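Local atomic coordinates of ribosomal protein L11 methyltransferase (PDB entry 3GRZ), a protein that probably trimethylates lysine side chains of ribosomal protein L11 with S-adenosylmethionine as methyl donor, this chain being its C-terminal, S-adenosylmethionine-binding part. Residues B[47-58]-B[73-81]; B[57-68]-B[125-133]. All coordinates share one frame; numbering follows the deposited sequence. Where two conformers were deposited one is given.

Contact 1: residues B[47-58]-B[73-81]; sequences TQLAMLGIERAM and ILAIAAHKL
Leu74 enters the groove of helix 47-57 as a knob into a hole formed by Thr47, Ala50, Met51 and Ile54. Its CD1 rests on Ala50 CB at 3.7 Å, while CD2 touches Met51 SD, the two side chains sliding past each other in opposite directions. Met51 has its CG beside the backbone N (chi1 -73°) and bends again at the next two torsions, which folds the thioether over toward helix 73-80. Its SD lies only 3.3 Å from Ala77 CB, a tight fit that the small alanine permits, and its CE goes on to Leu81 CD1. That same leucine methyl meets Ile54 CG2 at 3.8 Å, the two side chains slanting across one another. Leu81 CD2 touches Glu55 OE1, the glutamate side chain crossing at about a right angle; Glu55 OE2 bonds to His11 of the second subunit. Just past the helix end, Met58 lays its CG 3.4 Å from Leu81 O. The helices run nearly parallel, 24° apart with axes 10.6 Å from each other. Both lie against the seven-stranded sheet, Leu74 reaching Val130 and Asn132 of strand 126-132 and Ile54 meeting Ile156 of strand 153-161; Ile73 and Ala77 pack on Ile31 of the small three-stranded sheet.

Contact 2: residues B[57-68]-B[125-133]; sequences AMVKPLTVADVG and KFDLIVANI
Thr63 and Asp127 grip each other where the parallel strands 63-67 and 126-132 come together. From Asp127 CB, 3.7 Å from Leu62 CB, the side chain leads to CG, which lies 3.5 Å from Thr63 OG1, and the carboxylate oxygens part there. OD2 takes the Thr63 backbone N-H in a nearly straight bond (3.0 Å, 174°), on its anti side and 25° out of the carboxylate plane, and also accepts from a water shared with Pro61 O; OD1 turns to Asn150. The Asp127 N-H in return bonds to Thr63 OG1, which chi1 of 61° places between its own backbone N and carbonyl carbon. Beyond this corner the two strands form the centre of the Rossmann-like methyltransferase sheet, with Ala65 N bonded to Leu128 O (2.9 Å) and Val130 N to Ala65 O (2.8 Å). On one face Val64 CG2 and Leu128 CD2 lie side by side; on the other, Ala65 CB sits over the centre of the Phe126 ring, 3.6 Å from its centroid, a CH-pi contact. A leucine in place of Phe126 would probably forfeit that contact and leave Ala65 CB without the flat surface beneath it. At the C-terminal ends Ile133 CG2 approaches Gly68 CA at 3.9 Å; Gly68 and neighbouring Asn132 are predicted to bind S-adenosylmethionine.

Overall arrangement
Contact 1 and contact 2 show how a Rossmann-like methyltransferase domain is built in layers, helices over a sheet. Their centres lie about 9 Å apart, and their segments alternate along the chain: helix 44-57, strand 63-67, helix 73-80, then strand 126-132 much later. Ala57 and Met58 belong to both, since helix 44-57 leads into strand 63-67. The layers meet where Leu74 CD1 packs on Val130 CG1 at 3.7 Å and where Asp66 OD2 lies 3.0 Å from Ala75 N. Thr47 of contact 1 and Gly68 and Asn132 of contact 2, all predicted to bind S-adenosylmethionine, gather toward one end of the sheet, so the packing probably helps shape the cofactor pocket. Both contacts also touch the second subunit.

Contact 1: residues B[47-58]-B[73-81]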
ATOM      1  N   THR B  47      -7.416   6.214   7.240  1.00 30.19           N
ATOM      2  CA  THR B  47      -6.938   4.985   7.855  1.00 28.14           C
ATOM      3  C   THR B  47      -6.226   4.121   6.811  1.00 26.66           C
ATOM      4  O   THR B  47      -5.132   3.652   7.065  1.00 26.66           O
ATOM      5  CB  THR B  47      -8.098   4.214   8.563  1.00 24.87           C
ATOM      6  OG1 THR B  47      -8.548   4.994   9.668  1.00 33.19           O
ATOM      7  CG2 THR B  47      -7.654   2.861   9.085  1.00 32.37           C
ATOM      8  N   GLN B  48      -6.840   3.935   5.639  1.00 29.71           N
ATOM      9  CA  GLN B  48      -6.238   3.128   4.581  1.00 29.04           C
ATOM     10  C   GLN B  48      -4.888   3.702   4.101  1.00 27.36           C
ATOM     11  O   GLN B  48      -3.954   2.948   3.877  1.00 25.56           O
ATOM     12  CB  GLN B  48      -7.193   2.983   3.394  1.00 35.54           C
ATOM     13  CG  GLN B  48      -6.646   2.075   2.282  1.00 37.77           C
ATOM     14  CD  GLN B  48      -7.564   1.989   1.085  1.00 36.12           C
ATOM     15  OE1 GLN B  48      -7.736   2.963   0.344  1.00 39.47           O
ATOM     16  NE2 GLN B  48      -8.173   0.818   0.891  1.00 36.89           N
ATOM     17  N   LEU B  49      -4.791   5.025   3.950  1.00 27.06           N
ATOM     18  CA  LEU B  49      -3.534   5.649   3.491  1.00 29.60           C
ATOM     19  C   LEU B  49      -2.417   5.375   4.482  1.00 28.89           C
ATOM     20  O   LEU B  49      -1.321   4.930   4.100  1.00 29.42           O
ATOM     21  CB  LEU B  49      -3.707   7.159   3.231  1.00 30.25           C
ATOM     22  CG  LEU B  49      -4.748   7.536   2.155  1.00 34.74           C
ATOM     23  CD1 LEU B  49      -4.752   9.026   1.854  1.00 32.16           C
ATOM     24  CD2 LEU B  49      -4.556   6.715   0.877  1.00 32.81           C
ATOM     25  N   ALA B  50      -2.710   5.601   5.762  1.00 30.02           N
ATOM     26  CA  ALA B  50      -1.750   5.319   6.838  1.00 28.60           C
ATOM     27  C   ALA B  50      -1.342   3.838   6.850  1.00 26.90           C
ATOM     28  O   ALA B  50      -0.152   3.524   6.900  1.00 29.02           O
ATOM     29  CB  ALA B  50      -2.316   5.749   8.194  1.00 29.64           C
ATOM     30  N   MET B  51      -2.324   2.939   6.739  1.00 30.92           N
ATOM     31  CA  MET B  51      -2.059   1.496   6.682  1.00 30.54           C
ATOM     32  C   MET B  51      -1.177   1.043   5.528  1.00 31.58           C
ATOM     33  O   MET B  51      -0.331   0.161   5.712  1.00 35.11           O
ATOM     34  CB  MET B  51      -3.365   0.674   6.641  1.00 29.77           C
ATOM     35  CG  MET B  51      -4.123   0.630   7.946  1.00 41.93           C
ATOM     36  SD  MET B  51      -3.159  -0.037   9.312  1.00 44.09           S
ATOM     37  CE  MET B  51      -2.254  -1.387   8.509  1.00 43.75           C
ATOM     38  N   LEU B  52      -1.391   1.619   4.342  1.00 34.66           N
ATOM     39  CA  LEU B  52      -0.547   1.321   3.169  1.00 31.67           C
ATOM     40  C   LEU B  52       0.894   1.754   3.411  1.00 31.58           C
ATOM     41  O   LEU B  52       1.828   1.056   3.017  1.00 31.71           O
ATOM     42  CB  LEU B  52      -1.094   1.979   1.900  1.00 38.38           C
ATOM     43  CG  LEU B  52      -2.424   1.440   1.364  1.00 41.11           C
ATOM     44  CD1 LEU B  52      -2.920   2.253   0.151  1.00 41.51           C
ATOM     45  CD2 LEU B  52      -2.331  -0.049   1.037  1.00 36.90           C
ATOM     46  N   GLY B  53       1.065   2.898   4.068  1.00 31.13           N
ATOM     47  CA  GLY B  53       2.391   3.354   4.484  1.00 29.10           C
ATOM     48  C   GLY B  53       3.068   2.412   5.468  1.00 27.83           C
ATOM     49  O   GLY B  53       4.284   2.200   5.390  1.00 31.51           O
ATOM     50  N   ILE B  54       2.293   1.869   6.414  1.00 29.29           N
ATOM     51  CA  ILE B  54       2.834   0.938   7.411  1.00 29.63           C
ATOM     52  C   ILE B  54       3.213  -0.379   6.735  1.00 29.50           C
ATOM     53  O   ILE B  54       4.287  -0.935   6.991  1.00 28.96           O
ATOM     54  CB  ILE B  54       1.857   0.685   8.590  1.00 28.78           C
ATOM     55  CG1 ILE B  54       1.567   1.977   9.344  1.00 26.03           C
ATOM     56  CG2 ILE B  54       2.428  -0.359   9.573  1.00 23.52           C
ATOM     57  CD1 ILE B  54       0.410   1.854  10.355  1.00 28.42           C
ATOM     58  N   GLU B  55       2.347  -0.846   5.840  1.00 29.40           N
ATOM     59  CA  GLU B  55       2.598  -2.064   5.068  1.00 31.89           C
ATOM     60  C   GLU B  55       3.890  -1.929   4.240  1.00 34.65           C
ATOM     61  O   GLU B  55       4.672  -2.871   4.144  1.00 33.10           O
ATOM     62  CB  GLU B  55       1.384  -2.373   4.169  1.00 40.84           C
ATOM     63  CG  GLU B  55       1.581  -3.469   3.112  1.00 43.14           C
ATOM     64  CD  GLU B  55       1.554  -4.880   3.688  1.00 48.35           C
ATOM     65  OE1 GLU B  55       1.056  -5.063   4.820  1.00 49.80           O
ATOM     66  OE2 GLU B  55       2.033  -5.815   3.006  1.00 47.75           O
ATOM     67  N   ARG B  56       4.116  -0.736   3.691  1.00 28.93           N
ATOM     68  CA  ARG B  56       5.307  -0.451   2.914  1.00 33.46           C
ATOM     69  C   ARG B  56       6.540  -0.421   3.805  1.00 31.07           C
ATOM     70  O   ARG B  56       7.572  -1.003   3.454  1.00 35.34           O
ATOM     71  CB  ARG B  56       5.127   0.869   2.160  1.00 31.36           C
ATOM     72  CG  ARG B  56       6.344   1.379   1.412  1.00 41.05           C
ATOM     73  CD  ARG B  56       6.054   2.767   0.848  1.00 37.50           C
ATOM     74  NE  ARG B  56       7.231   3.403   0.277  1.00 36.66           N
ATOM     75  CZ  ARG B  56       8.128   4.094   0.976  1.00 41.34           C
ATOM     76  NH1 ARG B  56       9.178   4.633   0.368  1.00 41.16           N
ATOM     77  NH2 ARG B  56       7.991   4.234   2.281  1.00 41.83           N
ATOM     78  N   ALA B  57       6.429   0.249   4.955  1.00 31.64           N
ATOM     79  CA  ALA B  57       7.581   0.474   5.834  1.00 28.71           C
ATOM     80  C   ALA B  57       8.018  -0.764   6.619  1.00 31.72           C
ATOM     81  O   ALA B  57       9.197  -0.910   6.915  1.00 29.48           O
ATOM     82  CB  ALA B  57       7.320   1.648   6.798  1.00 27.82           C
ATOM     83  N   MET B  58       7.082  -1.655   6.958  1.00 28.62           N
ATOM     84  CA  MET B  58       7.392  -2.741   7.897  1.00 27.54           C
ATOM     85  C   MET B  58       8.037  -3.935   7.214  1.00 28.22           C
ATOM     86  O   MET B  58       7.453  -5.011   7.154  1.00 30.19           O
ATOM     87  CB  MET B  58       6.156  -3.157   8.741  1.00 27.03           C
ATOM     88  CG  MET B  58       6.496  -3.879  10.077  1.00 27.87           C
ATOM     89  SD  MET B  58       7.072  -2.842  11.467  1.00 21.62           S
ATOM     90  CE  MET B  58       5.505  -2.102  11.965  1.00 28.95           C
ATOM     91  N   ILE B  73      -6.440   2.016  16.317  1.00 27.87           N
ATOM     92  CA  ILE B  73      -6.426   1.174  15.104  1.00 32.26           C
ATOM     93  C   ILE B  73      -5.008   0.981  14.506  1.00 29.28           C
ATOM     94  O   ILE B  73      -4.584  -0.155  14.266  1.00 29.15           O
ATOM     95  CB  ILE B  73      -7.468   1.675  14.022  1.00 32.56           C
ATOM     96  CG1 ILE B  73      -7.423   0.841  12.739  1.00 32.85           C
ATOM     97  CG2 ILE B  73      -7.291   3.162  13.669  1.00 26.71           C
ATOM     98  CD1 ILE B  73      -7.867  -0.576  12.908  1.00 40.41           C
ATOM     99  N   LEU B  74      -4.281   2.085  14.311  1.00 25.57           N
ATOM    100  CA  LEU B  74      -2.957   2.015  13.698  1.00 29.43           C
ATOM    101  C   LEU B  74      -1.915   1.369  14.615  1.00 30.72           C
ATOM    102  O   LEU B  74      -1.064   0.612  14.141  1.00 31.22           O
ATOM    103  CB  LEU B  74      -2.495   3.385  13.212  1.00 26.39           C
ATOM    104  CG  LEU B  74      -3.370   4.136  12.196  1.00 31.29           C
ATOM    105  CD1 LEU B  74      -2.741   5.475  11.846  1.00 29.19           C
ATOM    106  CD2 LEU B  74      -3.639   3.311  10.932  1.00 27.94           C
ATOM    107  N   ALA B  75      -2.000   1.631  15.922  1.00 29.49           N
ATOM    108  CA  ALA B  75      -1.119   0.963  16.897  1.00 31.02           C
ATOM    109  C   ALA B  75      -1.349  -0.547  16.861  1.00 26.76           C
ATOM    110  O   ALA B  75      -0.397  -1.325  16.848  1.00 27.76           O
ATOM    111  CB  ALA B  75      -1.346   1.513  18.312  1.00 27.98           C
ATOM    112  N   ILE B  76      -2.614  -0.948  16.809  1.00 26.89           N
ATOM    113  CA  ILE B  76      -2.979  -2.369  16.748  1.00 28.23           C
ATOM    114  C   ILE B  76      -2.484  -3.035  15.450  1.00 29.54           C
ATOM    115  O   ILE B  76      -1.926  -4.121  15.472  1.00 29.01           O
ATOM    116  CB  ILE B  76      -4.514  -2.547  16.911  1.00 27.76           C
ATOM    117  CG1 ILE B  76      -4.924  -2.195  18.350  1.00 24.66           C
ATOM    118  CG2 ILE B  76      -4.974  -3.984  16.554  1.00 28.57           C
ATOM    119  CD1 ILE B  76      -6.417  -1.825  18.485  1.00 35.08           C
ATOM    120  N   ALA B  77      -2.703  -2.368  14.327  1.00 30.27           N
ATOM    121  CA  ALA B  77      -2.254  -2.864  13.040  1.00 30.73           C
ATOM    122  C   ALA B  77      -0.737  -2.985  12.970  1.00 28.53           C
ATOM    123  O   ALA B  77      -0.222  -3.975  12.467  1.00 29.97           O
ATOM    124  CB  ALA B  77      -2.742  -1.959  11.964  1.00 30.70           C
ATOM    125  N   ALA B  78      -0.031  -1.985  13.495  1.00 28.19           N
ATOM    126  CA  ALA B  78       1.426  -2.036  13.554  1.00 29.92           C
ATOM    127  C   ALA B  78       1.896  -3.241  14.360  1.00 29.89           C
ATOM    128  O   ALA B  78       2.823  -3.936  13.937  1.00 31.68           O
ATOM    129  CB  ALA B  78       1.993  -0.735  14.139  1.00 21.64           C
ATOM    130  N   HIS B  79       1.240  -3.500  15.501  1.00 30.49           N
ATOM    131  CA  HIS B  79       1.593  -4.641  16.368  1.00 27.51           C
ATOM    132  C   HIS B  79       1.422  -5.954  15.608  1.00 30.40           C
ATOM    133  O   HIS B  79       2.306  -6.815  15.625  1.00 30.15           O
ATOM    134  CB  HIS B  79       0.753  -4.636  17.658  1.00 26.23           C
ATOM    135  CG  HIS B  79       1.125  -5.706  18.634  1.00 33.56           C
ATOM    136  ND1 HIS B  79       0.662  -7.003  18.536  1.00 33.15           N
ATOM    137  CD2 HIS B  79       1.910  -5.670  19.737  1.00 31.33           C
ATOM    138  CE1 HIS B  79       1.156  -7.721  19.527  1.00 30.16           C
ATOM    139  NE2 HIS B  79       1.913  -6.937  20.272  1.00 37.74           N
ATOM    140  N   LYS B  80       0.283  -6.095  14.939  1.00 28.90           N
ATOM    141  CA  LYS B  80      -0.026  -7.315  14.183  1.00 34.21           C
ATOM    142  C   LYS B  80       0.928  -7.522  12.996  1.00 35.82           C
ATOM    143  O   LYS B  80       1.270  -8.658  12.654  1.00 32.66           O
ATOM    144  CB  LYS B  80      -1.471  -7.280  13.706  1.00 33.65           C
ATOM    145  CG  LYS B  80      -2.461  -7.592  14.820  1.00 41.83           C
ATOM    146  CD  LYS B  80      -3.830  -7.045  14.496  1.00 57.11           C
ATOM    147  CE  LYS B  80      -4.897  -7.598  15.427  1.00 64.34           C
ATOM    148  NZ  LYS B  80      -4.952  -9.085  15.433  1.00 57.61           N
ATOM    149  N   LEU B  81       1.382  -6.412  12.409  1.00 31.23           N
ATOM    150  CA  LEU B  81       2.335  -6.443  11.294  1.00 34.14           C
ATOM    151  C   LEU B  81       3.782  -6.671  11.720  1.00 34.90           C
ATOM    152  O   LEU B  81       4.685  -6.635  10.887  1.00 34.70           O
ATOM    153  CB  LEU B  81       2.218  -5.178  10.436  1.00 30.27           C
ATOM    154  CG  LEU B  81       0.935  -5.105   9.600  1.00 38.01           C
ATOM    155  CD1 LEU B  81       0.801  -3.756   8.930  1.00 38.36           C
ATOM    156  CD2 LEU B  81       0.849  -6.222   8.571  1.00 34.99           C
TER

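Contact 2: residues B[57-68]-B[125-133]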
ATOM      1  N   ALA B  57       6.429   0.249   4.955  1.00 31.64           N
ATOM      2  CA  ALA B  57       7.581   0.474   5.834  1.00 28.71           C
ATOM      3  C   ALA B  57       8.018  -0.764   6.619  1.00 31.72           C
ATOM      4  O   ALA B  57       9.197  -0.910   6.915  1.00 29.48           O
ATOM      5  CB  ALA B  57       7.320   1.648   6.798  1.00 27.82           C
ATOM      6  N   MET B  58       7.082  -1.655   6.958  1.00 28.62           N
ATOM      7  CA  MET B  58       7.392  -2.741   7.897  1.00 27.54           C
ATOM      8  C   MET B  58       8.037  -3.935   7.214  1.00 28.22           C
ATOM      9  O   MET B  58       7.453  -5.011   7.154  1.00 30.19           O
ATOM     10  CB  MET B  58       6.156  -3.157   8.741  1.00 27.03           C
ATOM     11  CG  MET B  58       6.496  -3.879  10.077  1.00 27.87           C
ATOM     12  SD  MET B  58       7.072  -2.842  11.467  1.00 21.62           S
ATOM     13  CE  MET B  58       5.505  -2.102  11.965  1.00 28.95           C
ATOM     14  N   VAL B  59       9.262  -3.743   6.727  1.00 31.03           N
ATOM     15  CA  VAL B  59      10.050  -4.831   6.111  1.00 31.05           C
ATOM     16  C   VAL B  59      10.819  -5.667   7.142  1.00 32.55           C
ATOM     17  O   VAL B  59      11.261  -6.785   6.842  1.00 32.59           O
ATOM     18  CB  VAL B  59      11.045  -4.286   5.036  1.00 27.54           C
ATOM     19  CG1 VAL B  59      10.277  -3.594   3.907  1.00 24.94           C
ATOM     20  CG2 VAL B  59      12.076  -3.313   5.689  1.00 25.06           C
ATOM     21  N   LYS B  60      10.968  -5.114   8.347  1.00 32.41           N
ATOM     22  CA  LYS B  60      11.548  -5.805   9.499  1.00 30.60           C
ATOM     23  C   LYS B  60      10.834  -5.222  10.741  1.00 28.75           C
ATOM     24  O   LYS B  60      10.168  -4.188  10.610  1.00 27.86           O
ATOM     25  CB  LYS B  60      13.061  -5.557   9.553  1.00 30.44           C
ATOM     26  CG  LYS B  60      13.442  -4.111   9.855  1.00 29.90           C
ATOM     27  CD  LYS B  60      14.957  -3.915   9.874  1.00 31.75           C
ATOM     28  CE  LYS B  60      15.302  -2.503  10.268  1.00 44.87           C
ATOM     29  NZ  LYS B  60      16.778  -2.284  10.295  1.00 49.75           N
ATOM     30  N   PRO B  61      10.951  -5.874  11.931  1.00 27.14           N
ATOM     31  CA  PRO B  61      10.396  -5.262  13.158  1.00 28.56           C
ATOM     32  C   PRO B  61      10.974  -3.885  13.429  1.00 30.82           C
ATOM     33  O   PRO B  61      12.189  -3.720  13.523  1.00 33.19           O
ATOM     34  CB  PRO B  61      10.805  -6.251  14.260  1.00 28.17           C
ATOM     35  CG  PRO B  61      10.854  -7.544  13.559  1.00 26.06           C
ATOM     36  CD  PRO B  61      11.516  -7.202  12.233  1.00 26.44           C
ATOM     37  N   LEU B  62      10.087  -2.903  13.523  1.00 26.77           N
ATOM     38  CA  LEU B  62      10.454  -1.530  13.808  1.00 28.42           C
ATOM     39  C   LEU B  62       9.801  -1.108  15.106  1.00 31.72           C
ATOM     40  O   LEU B  62       8.713  -1.583  15.435  1.00 25.77           O
ATOM     41  CB  LEU B  62       9.961  -0.605  12.684  1.00 27.42           C
ATOM     42  CG  LEU B  62      10.411  -0.881  11.242  1.00 26.10           C
ATOM     43  CD1 LEU B  62       9.698   0.062  10.286  1.00 29.43           C
ATOM     44  CD2 LEU B  62      11.931  -0.784  11.079  1.00 29.43           C
ATOM     45  N   THR B  63      10.458  -0.207  15.835  1.00 30.16           N
ATOM     46  CA  THR B  63       9.851   0.412  17.002  1.00 31.19           C
ATOM     47  C   THR B  63       8.951   1.568  16.539  1.00 32.80           C
ATOM     48  O   THR B  63       9.339   2.372  15.689  1.00 28.71           O
ATOM     49  CB  THR B  63      10.912   0.902  18.017  1.00 32.19           C
ATOM     50  OG1 THR B  63      11.753   1.885  17.401  1.00 31.31           O
ATOM     51  CG2 THR B  63      11.766  -0.270  18.511  1.00 28.69           C
ATOM     52  N   VAL B  64       7.736   1.621  17.089  1.00 29.33           N
ATOM     53  CA  VAL B  64       6.679   2.489  16.562  1.00 29.03           C
ATOM     54  C   VAL B  64       6.137   3.412  17.643  1.00 31.60           C
ATOM     55  O   VAL B  64       5.927   2.973  18.776  1.00 30.36           O
ATOM     56  CB  VAL B  64       5.489   1.652  15.972  1.00 25.06           C
ATOM     57  CG1 VAL B  64       4.355   2.550  15.468  1.00 27.69           C
ATOM     58  CG2 VAL B  64       5.953   0.699  14.866  1.00 31.31           C
ATOM     59  N   ALA B  65       5.937   4.686  17.287  1.00 28.55           N
ATOM     60  CA  ALA B  65       5.064   5.589  18.038  1.00 28.04           C
ATOM     61  C   ALA B  65       3.886   5.950  17.152  1.00 31.23           C
ATOM     62  O   ALA B  65       4.078   6.414  16.030  1.00 30.70           O
ATOM     63  CB  ALA B  65       5.793   6.861  18.481  1.00 26.60           C
ATOM     64  N   ASP B  66       2.676   5.715  17.659  1.00 31.63           N
ATOM     65  CA  ASP B  66       1.441   6.108  16.997  1.00 31.85           C
ATOM     66  C   ASP B  66       0.886   7.310  17.739  1.00 31.38           C
ATOM     67  O   ASP B  66       0.387   7.187  18.862  1.00 37.59           O
ATOM     68  CB  ASP B  66       0.439   4.944  16.997  1.00 29.85           C
ATOM     69  CG  ASP B  66      -0.916   5.312  16.365  1.00 43.93           C
ATOM     70  OD1 ASP B  66      -0.997   6.307  15.600  1.00 44.14           O
ATOM     71  OD2 ASP B  66      -1.911   4.594  16.638  1.00 41.50           O
ATOM     72  N   VAL B  67       0.973   8.470  17.106  1.00 29.90           N
ATOM     73  CA  VAL B  67       0.656   9.740  17.750  1.00 27.09           C
ATOM     74  C   VAL B  67      -0.774  10.130  17.416  1.00 29.74           C
ATOM     75  O   VAL B  67      -1.152  10.116  16.250  1.00 31.86           O
ATOM     76  CB  VAL B  67       1.642  10.852  17.288  1.00 28.65           C
ATOM     77  CG1 VAL B  67       1.309  12.188  17.935  1.00 34.43           C
ATOM     78  CG2 VAL B  67       3.075  10.462  17.618  1.00 28.74           C
ATOM     79  N   GLY B  68      -1.567  10.479  18.433  1.00 33.26           N
ATOM     80  CA  GLY B  68      -2.988  10.791  18.226  1.00 25.79           C
ATOM     81  C   GLY B  68      -3.780   9.532  17.938  1.00 32.56           C
ATOM     82  O   GLY B  68      -4.610   9.501  17.033  1.00 27.58           O
ATOM     83  N   LYS B 125      13.371   7.147  21.320  1.00 40.62           N
ATOM     84  CA  LYS B 125      13.373   7.394  19.888  0.50 40.11           C
ATOM     85  C   LYS B 125      12.767   6.177  19.181  1.00 39.85           C
ATOM     86  O   LYS B 125      12.746   5.074  19.733  1.00 41.18           O
ATOM     87  CB  LYS B 125      14.793   7.653  19.384  0.50 40.94           C
ATOM     88  CG  LYS B 125      15.565   8.743  20.121  0.50 45.51           C
ATOM     89  CD  LYS B 125      16.984   8.876  19.556  0.50 45.72           C
ATOM     90  CE  LYS B 125      17.743  10.044  20.184  0.50 52.68           C
ATOM     91  NZ  LYS B 125      18.026   9.846  21.638  0.50 56.13           N
ATOM     92  N   PHE B 126      12.279   6.370  17.961  1.00 34.82           N
ATOM     93  CA  PHE B 126      11.558   5.308  17.262  1.00 35.40           C
ATOM     94  C   PHE B 126      12.049   5.152  15.830  1.00 32.33           C
ATOM     95  O   PHE B 126      12.574   6.099  15.246  1.00 31.99           O
ATOM     96  CB  PHE B 126      10.044   5.614  17.282  1.00 33.22           C
ATOM     97  CG  PHE B 126       9.498   5.891  18.671  1.00 35.44           C
ATOM     98  CD1 PHE B 126       9.083   4.839  19.491  1.00 37.33           C
ATOM     99  CD2 PHE B 126       9.449   7.195  19.172  1.00 36.16           C
ATOM    100  CE1 PHE B 126       8.605   5.081  20.782  1.00 29.07           C
ATOM    101  CE2 PHE B 126       8.985   7.451  20.467  1.00 37.96           C
ATOM    102  CZ  PHE B 126       8.551   6.400  21.267  1.00 34.68           C
ATOM    103  N   ASP B 127      11.875   3.955  15.274  1.00 28.86           N
ATOM    104  CA  ASP B 127      12.143   3.705  13.844  1.00 31.90           C
ATOM    105  C   ASP B 127      11.023   4.228  12.959  1.00 33.35           C
ATOM    106  O   ASP B 127      11.237   4.515  11.789  1.00 33.51           O
ATOM    107  CB  ASP B 127      12.247   2.212  13.586  1.00 25.02           C
ATOM    108  CG  ASP B 127      13.407   1.573  14.316  1.00 40.40           C
ATOM    109  OD1 ASP B 127      14.502   2.170  14.341  1.00 38.72           O
ATOM    110  OD2 ASP B 127      13.226   0.468  14.851  1.00 35.32           O
ATOM    111  N   LEU B 128       9.815   4.288  13.517  1.00 35.49           N
ATOM    112  CA  LEU B 128       8.624   4.641  12.757  1.00 29.90           C
ATOM    113  C   LEU B 128       7.666   5.483  13.603  1.00 31.77           C
ATOM    114  O   LEU B 128       7.216   5.059  14.666  1.00 28.49           O
ATOM    115  CB  LEU B 128       7.948   3.379  12.211  1.00 28.25           C
ATOM    116  CG  LEU B 128       6.733   3.574  11.300  1.00 33.26           C
ATOM    117  CD1 LEU B 128       7.191   4.075   9.944  1.00 26.44           C
ATOM    118  CD2 LEU B 128       5.974   2.263  11.151  1.00 27.27           C
ATOM    119  N   ILE B 129       7.387   6.697  13.146  1.00 28.63           N
ATOM    120  CA  ILE B 129       6.412   7.541  13.812  1.00 32.53           C
ATOM    121  C   ILE B 129       5.210   7.676  12.875  1.00 35.37           C
ATOM    122  O   ILE B 129       5.370   8.028  11.712  1.00 33.68           O
ATOM    123  CB  ILE B 129       7.009   8.923  14.214  1.00 30.67           C
ATOM    124  CG1 ILE B 129       8.152   8.722  15.223  1.00 39.29           C
ATOM    125  CG2 ILE B 129       5.910   9.837  14.778  1.00 29.45           C
ATOM    126  CD1 ILE B 129       8.867   9.996  15.663  1.00 33.24           C
ATOM    127  N   VAL B 130       4.018   7.343  13.375  1.00 30.85           N
ATOM    128  CA  VAL B 130       2.804   7.340  12.560  1.00 28.31           C
ATOM    129  C   VAL B 130       1.825   8.325  13.182  1.00 30.28           C
ATOM    130  O   VAL B 130       1.683   8.366  14.411  1.00 31.02           O
ATOM    131  CB  VAL B 130       2.141   5.921  12.486  1.00 31.68           C
ATOM    132  CG1 VAL B 130       0.941   5.935  11.571  1.00 35.99           C
ATOM    133  CG2 VAL B 130       3.132   4.868  12.008  1.00 34.18           C
ATOM    134  N   ALA B 131       1.162   9.127  12.347  1.00 28.61           N
ATOM    135  CA  ALA B 131       0.202  10.122  12.839  1.00 30.85           C
ATOM    136  C   ALA B 131      -0.893  10.382  11.818  1.00 32.90           C
ATOM    137  O   ALA B 131      -0.626  10.946  10.761  1.00 30.89           O
ATOM    138  CB  ALA B 131       0.919  11.429  13.191  1.00 34.28           C
ATOM    139  N   ASN B 132      -2.112   9.936  12.128  1.00 31.24           N
ATOM    140  CA  ASN B 132      -3.291  10.265  11.341  1.00 31.64           C
ATOM    141  C   ASN B 132      -4.080  11.308  12.100  1.00 34.98           C
ATOM    142  O   ASN B 132      -5.022  10.996  12.829  1.00 35.32           O
ATOM    143  CB  ASN B 132      -4.154   9.020  11.060  1.00 27.97           C
ATOM    144  CG  ASN B 132      -5.353   9.320  10.176  1.00 32.45           C
ATOM    145  OD1 ASN B 132      -5.447  10.381   9.566  1.00 32.18           O
ATOM    146  ND2 ASN B 132      -6.278   8.384  10.111  1.00 34.99           N
ATOM    147  N   ILE B 133      -3.664  12.556  11.942  1.00 35.24           N
ATOM    148  CA  ILE B 133      -4.278  13.675  12.639  1.00 38.07           C
ATOM    149  C   ILE B 133      -4.318  14.862  11.667  1.00 37.08           C
ATOM    150  O   ILE B 133      -3.639  14.860  10.629  1.00 36.06           O
ATOM    151  CB  ILE B 133      -3.524  14.032  13.969  1.00 41.45           C
ATOM    152  CG1 ILE B 133      -2.040  14.283  13.710  1.00 38.67           C
ATOM    153  CG2 ILE B 133      -3.685  12.921  15.035  1.00 44.65           C
ATOM    154  CD1 ILE B 133      -1.161  14.387  14.975  1.00 38.93           C
TER
HETATM  155  O   HOH W   1      14.458  -1.852  14.308  1.00 65.17           O
HETATM  156  O   HOH W   2      13.741   2.757  19.063  1.00 39.29           O
HETATM  157  O   HOH W   3      -2.459   8.452  14.570  1.00 32.22           O
HETATM  158  O   HOH W   4      -5.281   8.720  14.452  1.00 45.03           O